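Local coordinates for aluminum resistance protein (Clostridium novyi, PDB 3I16) that is probably a pyridoxal 5'-phosphate-dependent carbon-sulfur lyase of the methionine gamma-lyase family, possibly involved in aluminum resistance, at residues B[61-75]-B[278-291]. Numbering follows the deposited sequence.
Sequences HFTNSSGYGYGDIGR and GECGSTFGVVRSMY. With EDO (1,2-ethanediol), chain M.
The loop carrying Tyr68, a residue seen to bind pyridoxal phosphate though not on this chain in the present model, is tied to the loop entering helix 287-318 by Gly281 N, which donates to Tyr68 O at 2.8 Å, nearly straight (170°) but from above the carbonyl plane. Beside it Ser282 OG donates in the carbonyl plane of Gly67 O (2.8 Å), and Thr283 N reaches Ser65 OG. Asp72, the N-cap of helix 73-86, accepts from three hydroxyls and a backbone N-H: OD1 from Thr63 OG1 on its syn side and weakly from Arg75 N, OD2 from Ser65 OG above the carboxylate plane and, long and weak, from Thr283 OG1. Arg75, its chain bent at chi3 (68°), brings NH1 to Gly281 O (2.8 Å), with Asp72 CB over one guanidinium face and Gly278 O over the other. Both loops lead into helices of what is, consistent with the family, an aminotransferase-type fold; Gln385 of a second subunit hydrogen-bonds to Ser66 OG and Tyr70 N. Cys280 SG makes an oblique sulfur-aromatic contact with the Tyr68 ring. Arg288 CG sits over the Phe62 face, 3.8 Å from its centroid (CH-pi), and Phe62 and Tyr291 form an offset edge-to-face pair, the Phe62 edge toward the Tyr291 face, planes at 67°. Val287 CG1 packs on Thr63 O and OG1.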
loop_
_atom_site.group_PDB
_atom_site.type_symbol
_atom_site.label_atom_id
_atom_site.label_comp_id
_atom_site.label_asym_id
_atom_site.label_seq_id
_atom_site.Cartn_x
_atom_site.Cartn_y
_atom_site.Cartn_z
ATOM N N HIS B 61 2.394 -8.247 -14.179
ATOM C CA HIS B 61 2.185 -9.173 -13.071
ATOM C C HIS B 61 2.287 -8.507 -11.714
ATOM O O HIS B 61 2.015 -9.160 -10.717
ATOM C CB HIS B 61 3.175 -10.332 -13.123
ATOM C CG HIS B 61 2.947 -11.241 -14.280
ATOM N ND1 HIS B 61 3.600 -11.091 -15.483
ATOM C CD2 HIS B 61 2.097 -12.279 -14.441
ATOM C CE1 HIS B 61 3.193 -12.021 -16.323
ATOM N NE2 HIS B 61 2.275 -12.752 -15.719
ATOM N N PHE B 62 2.679 -7.231 -11.660
ATOM C CA PHE B 62 2.771 -6.534 -10.386
ATOM C C PHE B 62 1.415 -5.907 -10.132
ATOM O O PHE B 62 1.237 -4.694 -10.079
ATOM C CB PHE B 62 3.952 -5.552 -10.340
ATOM C CG PHE B 62 5.271 -6.190 -10.717
ATOM C CD1 PHE B 62 5.578 -7.488 -10.319
ATOM C CD2 PHE B 62 6.223 -5.482 -11.439
ATOM C CE1 PHE B 62 6.793 -8.077 -10.683
ATOM C CE2 PHE B 62 7.455 -6.071 -11.777
ATOM C CZ PHE B 62 7.723 -7.363 -11.398
ATOM N N THR B 63 0.473 -6.815 -9.926
ATOM C CA THR B 63 -0.921 -6.521 -9.745
ATOM C C THR B 63 -1.238 -5.896 -8.405
ATOM O O THR B 63 -0.516 -6.048 -7.408
ATOM C CB THR B 63 -1.734 -7.821 -9.844
ATOM O OG1 THR B 63 -1.163 -8.793 -8.960
ATOM C CG2 THR B 63 -1.725 -8.372 -11.269
ATOM N N ASN B 64 -2.348 -5.192 -8.403
ATOM C CA ASN B 64 -2.876 -4.555 -7.228
ATOM C C ASN B 64 -4.350 -5.000 -7.175
ATOM O O ASN B 64 -5.253 -4.216 -7.383
ATOM C CB ASN B 64 -2.721 -3.043 -7.398
ATOM C CG ASN B 64 -3.163 -2.270 -6.193
ATOM O OD1 ASN B 64 -2.834 -2.643 -5.054
ATOM N ND2 ASN B 64 -3.897 -1.155 -6.427
ATOM N N SER B 65 -4.569 -6.291 -6.966
ATOM C CA SER B 65 -5.912 -6.837 -6.923
ATOM C C SER B 65 -6.655 -6.398 -5.655
ATOM O O SER B 65 -6.049 -6.086 -4.634
ATOM C CB SER B 65 -5.889 -8.365 -7.017
ATOM O OG SER B 65 -5.182 -8.942 -5.939
ATOM N N SER B 66 -7.977 -6.375 -5.763
ATOM C CA SER B 66 -8.867 -6.019 -4.668
ATOM C C SER B 66 -10.010 -7.016 -4.648
ATOM O O SER B 66 -10.137 -7.838 -5.561
ATOM C CB SER B 66 -9.435 -4.628 -4.890
ATOM O OG SER B 66 -10.332 -4.613 -5.998
ATOM N N GLY B 67 -10.852 -6.920 -3.615
ATOM C CA GLY B 67 -11.981 -7.799 -3.444
ATOM C C GLY B 67 -11.603 -9.261 -3.553
ATOM O O GLY B 67 -10.563 -9.698 -3.010
ATOM N N TYR B 68 -12.408 -10.000 -4.313
ATOM C CA TYR B 68 -12.191 -11.426 -4.502
ATOM C C TYR B 68 -10.861 -11.781 -5.124
ATOM O O TYR B 68 -10.438 -12.907 -4.982
ATOM C CB TYR B 68 -13.254 -12.058 -5.418
ATOM C CG TYR B 68 -14.690 -11.941 -4.987
ATOM C CD1 TYR B 68 -15.066 -12.114 -3.658
ATOM C CD2 TYR B 68 -15.693 -11.764 -5.932
ATOM C CE1 TYR B 68 -16.398 -12.050 -3.277
ATOM C CE2 TYR B 68 -17.031 -11.707 -5.559
ATOM C CZ TYR B 68 -17.371 -11.846 -4.235
ATOM O OH TYR B 68 -18.685 -11.778 -3.860
ATOM N N GLY B 69 -10.225 -10.866 -5.854
ATOM C CA GLY B 69 -8.967 -11.198 -6.522
ATOM C C GLY B 69 -9.119 -12.252 -7.627
ATOM O O GLY B 69 -8.147 -12.935 -7.960
ATOM N N TYR B 70 -10.328 -12.405 -8.193
ATOM C CA TYR B 70 -10.561 -13.353 -9.295
ATOM C C TYR B 70 -9.717 -12.966 -10.494
ATOM O O TYR B 70 -9.641 -11.778 -10.844
ATOM C CB TYR B 70 -12.014 -13.357 -9.786
ATOM C CG TYR B 70 -13.021 -14.119 -8.961
ATOM C CD1 TYR B 70 -12.800 -15.439 -8.591
ATOM C CD2 TYR B 70 -14.246 -13.548 -8.645
ATOM C CE1 TYR B 70 -13.750 -16.142 -7.868
ATOM C CE2 TYR B 70 -15.192 -14.245 -7.936
ATOM C CZ TYR B 70 -14.941 -15.531 -7.544
ATOM O OH TYR B 70 -15.906 -16.198 -6.830
ATOM N N GLY B 71 -9.088 -13.942 -11.134
ATOM C CA GLY B 71 -8.273 -13.656 -12.314
ATOM C C GLY B 71 -7.027 -12.823 -12.067
ATOM O O GLY B 71 -6.583 -12.095 -12.959
ATOM N N ASP B 72 -6.445 -12.923 -10.869
ATOM C CA ASP B 72 -5.229 -12.168 -10.549
ATOM C C ASP B 72 -4.025 -12.905 -11.152
ATOM O O ASP B 72 -3.616 -13.953 -10.642
ATOM C CB ASP B 72 -5.098 -12.023 -9.036
ATOM C CG ASP B 72 -3.850 -11.253 -8.601
ATOM O OD1 ASP B 72 -2.989 -10.866 -9.418
ATOM O OD2 ASP B 72 -3.735 -11.049 -7.383
ATOM N N ILE B 73 -3.457 -12.341 -12.224
ATOM C CA ILE B 73 -2.340 -12.989 -12.906
ATOM C C ILE B 73 -1.062 -12.926 -12.085
ATOM O O ILE B 73 -0.252 -13.855 -12.141
ATOM C CB ILE B 73 -2.107 -12.468 -14.346
ATOM C CG1 ILE B 73 -1.554 -11.032 -14.353
ATOM C CG2 ILE B 73 -3.421 -12.604 -15.178
ATOM C CD1 ILE B 73 -1.187 -10.521 -15.751
ATOM N N GLY B 74 -0.888 -11.839 -11.332
ATOM C CA GLY B 74 0.272 -11.681 -10.475
ATOM C C GLY B 74 0.371 -12.827 -9.481
ATOM O O GLY B 74 1.411 -13.443 -9.328
ATOM N N ARG B 75 -0.734 -13.119 -8.810
ATOM C CA ARG B 75 -0.785 -14.211 -7.843
ATOM C C ARG B 75 -0.635 -15.587 -8.507
ATOM O O ARG B 75 0.104 -16.443 -8.022
ATOM C CB ARG B 75 -2.123 -14.159 -7.112
ATOM C CG ARG B 75 -2.361 -15.244 -6.104
ATOM C CD ARG B 75 -3.821 -15.233 -5.763
ATOM N NE ARG B 75 -4.573 -15.659 -6.933
ATOM C CZ ARG B 75 -5.855 -15.406 -7.156
ATOM N NH1 ARG B 75 -6.586 -14.727 -6.275
ATOM N NH2 ARG B 75 -6.408 -15.834 -8.288
ATOM N N GLY B 278 -7.867 -21.831 -3.638
ATOM C CA GLY B 278 -7.031 -20.684 -4.035
ATOM C C GLY B 278 -7.602 -19.728 -5.072
ATOM O O GLY B 278 -6.936 -18.774 -5.446
ATOM N N GLU B 279 -8.836 -19.949 -5.517
ATOM C CA GLU B 279 -9.433 -19.096 -6.553
ATOM C C GLU B 279 -9.783 -17.687 -6.115
ATOM O O GLU B 279 -9.921 -16.809 -6.962
ATOM C CB GLU B 279 -10.706 -19.711 -7.087
ATOM C CG GLU B 279 -10.556 -20.992 -7.847
ATOM C CD GLU B 279 -11.877 -21.350 -8.525
ATOM O OE1 GLU B 279 -12.492 -22.366 -8.125
ATOM O OE2 GLU B 279 -12.332 -20.569 -9.404
ATOM N N CYS B 280 -10.013 -17.488 -4.819
ATOM C CA CYS B 280 -10.270 -16.145 -4.295
ATOM C C CYS B 280 -9.147 -15.779 -3.371
ATOM O O CYS B 280 -8.582 -16.652 -2.695
ATOM C CB CYS B 280 -11.590 -16.039 -3.532
ATOM S SG CYS B 280 -13.020 -15.997 -4.577
ATOM N N GLY B 281 -8.846 -14.493 -3.306
ATOM C CA GLY B 281 -7.753 -14.015 -2.459
ATOM C C GLY B 281 -6.963 -12.920 -3.155
ATOM O O GLY B 281 -6.052 -13.206 -3.929
ATOM N N SER B 282 -7.332 -11.672 -2.903
ATOM C CA SER B 282 -6.596 -10.529 -3.445
ATOM C C SER B 282 -5.308 -10.434 -2.655
ATOM O O SER B 282 -5.204 -10.969 -1.560
ATOM C CB SER B 282 -7.409 -9.252 -3.374
ATOM O OG SER B 282 -7.999 -9.101 -2.098
ATOM N N THR B 283 -4.314 -9.770 -3.209
ATOM C CA THR B 283 -2.978 -9.810 -2.619
ATOM C C THR B 283 -2.454 -8.506 -2.017
ATOM O O THR B 283 -1.244 -8.335 -1.893
ATOM C CB THR B 283 -1.999 -10.369 -3.642
ATOM O OG1 THR B 283 -2.117 -9.620 -4.851
ATOM C CG2 THR B 283 -2.346 -11.802 -3.935
ATOM N N PHE B 284 -3.357 -7.596 -1.658
ATOM C CA PHE B 284 -3.009 -6.402 -0.872
ATOM C C PHE B 284 -1.866 -5.510 -1.379
ATOM O O PHE B 284 -1.242 -4.812 -0.583
ATOM C CB PHE B 284 -2.597 -6.855 0.543
ATOM C CG PHE B 284 -3.499 -7.871 1.142
ATOM C CD1 PHE B 284 -4.756 -7.509 1.602
ATOM C CD2 PHE B 284 -3.094 -9.191 1.268
ATOM C CE1 PHE B 284 -5.605 -8.459 2.149
ATOM C CE2 PHE B 284 -3.937 -10.152 1.826
ATOM C CZ PHE B 284 -5.196 -9.778 2.276
ATOM N N GLY B 285 -1.583 -5.546 -2.674
ATOM C CA GLY B 285 -0.489 -4.784 -3.247
ATOM C C GLY B 285 0.913 -5.233 -2.893
ATOM O O GLY B 285 1.863 -4.490 -3.132
ATOM N N VAL B 286 1.083 -6.444 -2.365
ATOM C CA VAL B 286 2.424 -6.885 -1.956
ATOM C C VAL B 286 3.059 -7.952 -2.859
ATOM O O VAL B 286 4.147 -8.448 -2.567
ATOM C CB VAL B 286 2.417 -7.370 -0.490
ATOM C CG1 VAL B 286 1.963 -6.223 0.430
ATOM C CG2 VAL B 286 1.562 -8.625 -0.336
ATOM N N VAL B 287 2.406 -8.269 -3.972
ATOM C CA VAL B 287 2.896 -9.312 -4.862
ATOM C C VAL B 287 4.253 -8.955 -5.462
ATOM O O VAL B 287 5.144 -9.824 -5.558
ATOM C CB VAL B 287 1.869 -9.676 -5.963
ATOM C CG1 VAL B 287 1.866 -8.638 -7.057
ATOM C CG2 VAL B 287 2.189 -11.041 -6.534
ATOM N N ARG B 288 4.475 -7.690 -5.805
ATOM C CA ARG B 288 5.788 -7.352 -6.369
ATOM C C ARG B 288 6.933 -7.686 -5.394
ATOM O O ARG B 288 7.970 -8.175 -5.811
ATOM C CB ARG B 288 5.888 -5.901 -6.812
ATOM C CG ARG B 288 7.177 -5.614 -7.557
ATOM C CD ARG B 288 7.310 -4.174 -8.010
ATOM N NE ARG B 288 7.553 -3.289 -6.877
ATOM C CZ ARG B 288 6.776 -2.279 -6.472
ATOM N NH1 ARG B 288 5.679 -1.907 -7.138
ATOM N NH2 ARG B 288 7.146 -1.585 -5.398
ATOM N N SER B 289 6.744 -7.420 -4.111
ATOM C CA SER B 289 7.785 -7.687 -3.117
ATOM C C SER B 289 8.006 -9.187 -2.945
ATOM O O SER B 289 9.109 -9.625 -2.542
ATOM C CB SER B 289 7.436 -7.029 -1.769
ATOM O OG SER B 289 6.320 -7.672 -1.178
HETATM N N MSE B 290 6.972 -9.983 -3.221
HETATM C CA MSE B 290 7.120 -11.443 -3.132
HETATM C C MSE B 290 7.938 -11.979 -4.293
HETATM O O MSE B 290 8.795 -12.853 -4.095
HETATM C CB MSE B 290 5.785 -12.148 -3.037
HETATM C CG MSE B 290 5.225 -12.105 -1.643
HETATM SE SE MSE B 290 3.544 -13.003 -1.596
HETATM C CE MSE B 290 2.381 -11.508 -2.069
ATOM N N TYR B 291 7.695 -11.454 -5.490
ATOM C CA TYR B 291 8.496 -11.826 -6.665
ATOM C C TYR B 291 9.952 -11.373 -6.448
ATOM O O TYR B 291 10.925 -12.151 -6.610
ATOM C CB TYR B 291 8.005 -11.132 -7.941
ATOM C CG TYR B 291 6.801 -11.736 -8.656
ATOM C CD1 TYR B 291 6.945 -12.869 -9.448
ATOM C CD2 TYR B 291 5.545 -11.132 -8.613
ATOM C CE1 TYR B 291 5.875 -13.411 -10.135
ATOM C CE2 TYR B 291 4.454 -11.682 -9.291
ATOM C CZ TYR B 291 4.636 -12.827 -10.057
ATOM O OH TYR B 291 3.592 -13.397 -10.773
HETATM C C1 EDO M . 10.226 -3.158 -3.089
HETATM O O1 EDO M . 9.670 -2.006 -3.757
HETATM C C2 EDO M . 9.502 -4.448 -3.456
HETATM O O2 EDO M . 9.459 -4.613 -4.876
HETATM O O HOH W 1 -6.171 -7.113 -1.450
HETATM O O HOH W 2 -10.042 -12.047 -1.506
HETATM O O HOH W 3 -8.928 -16.447 -9.391
#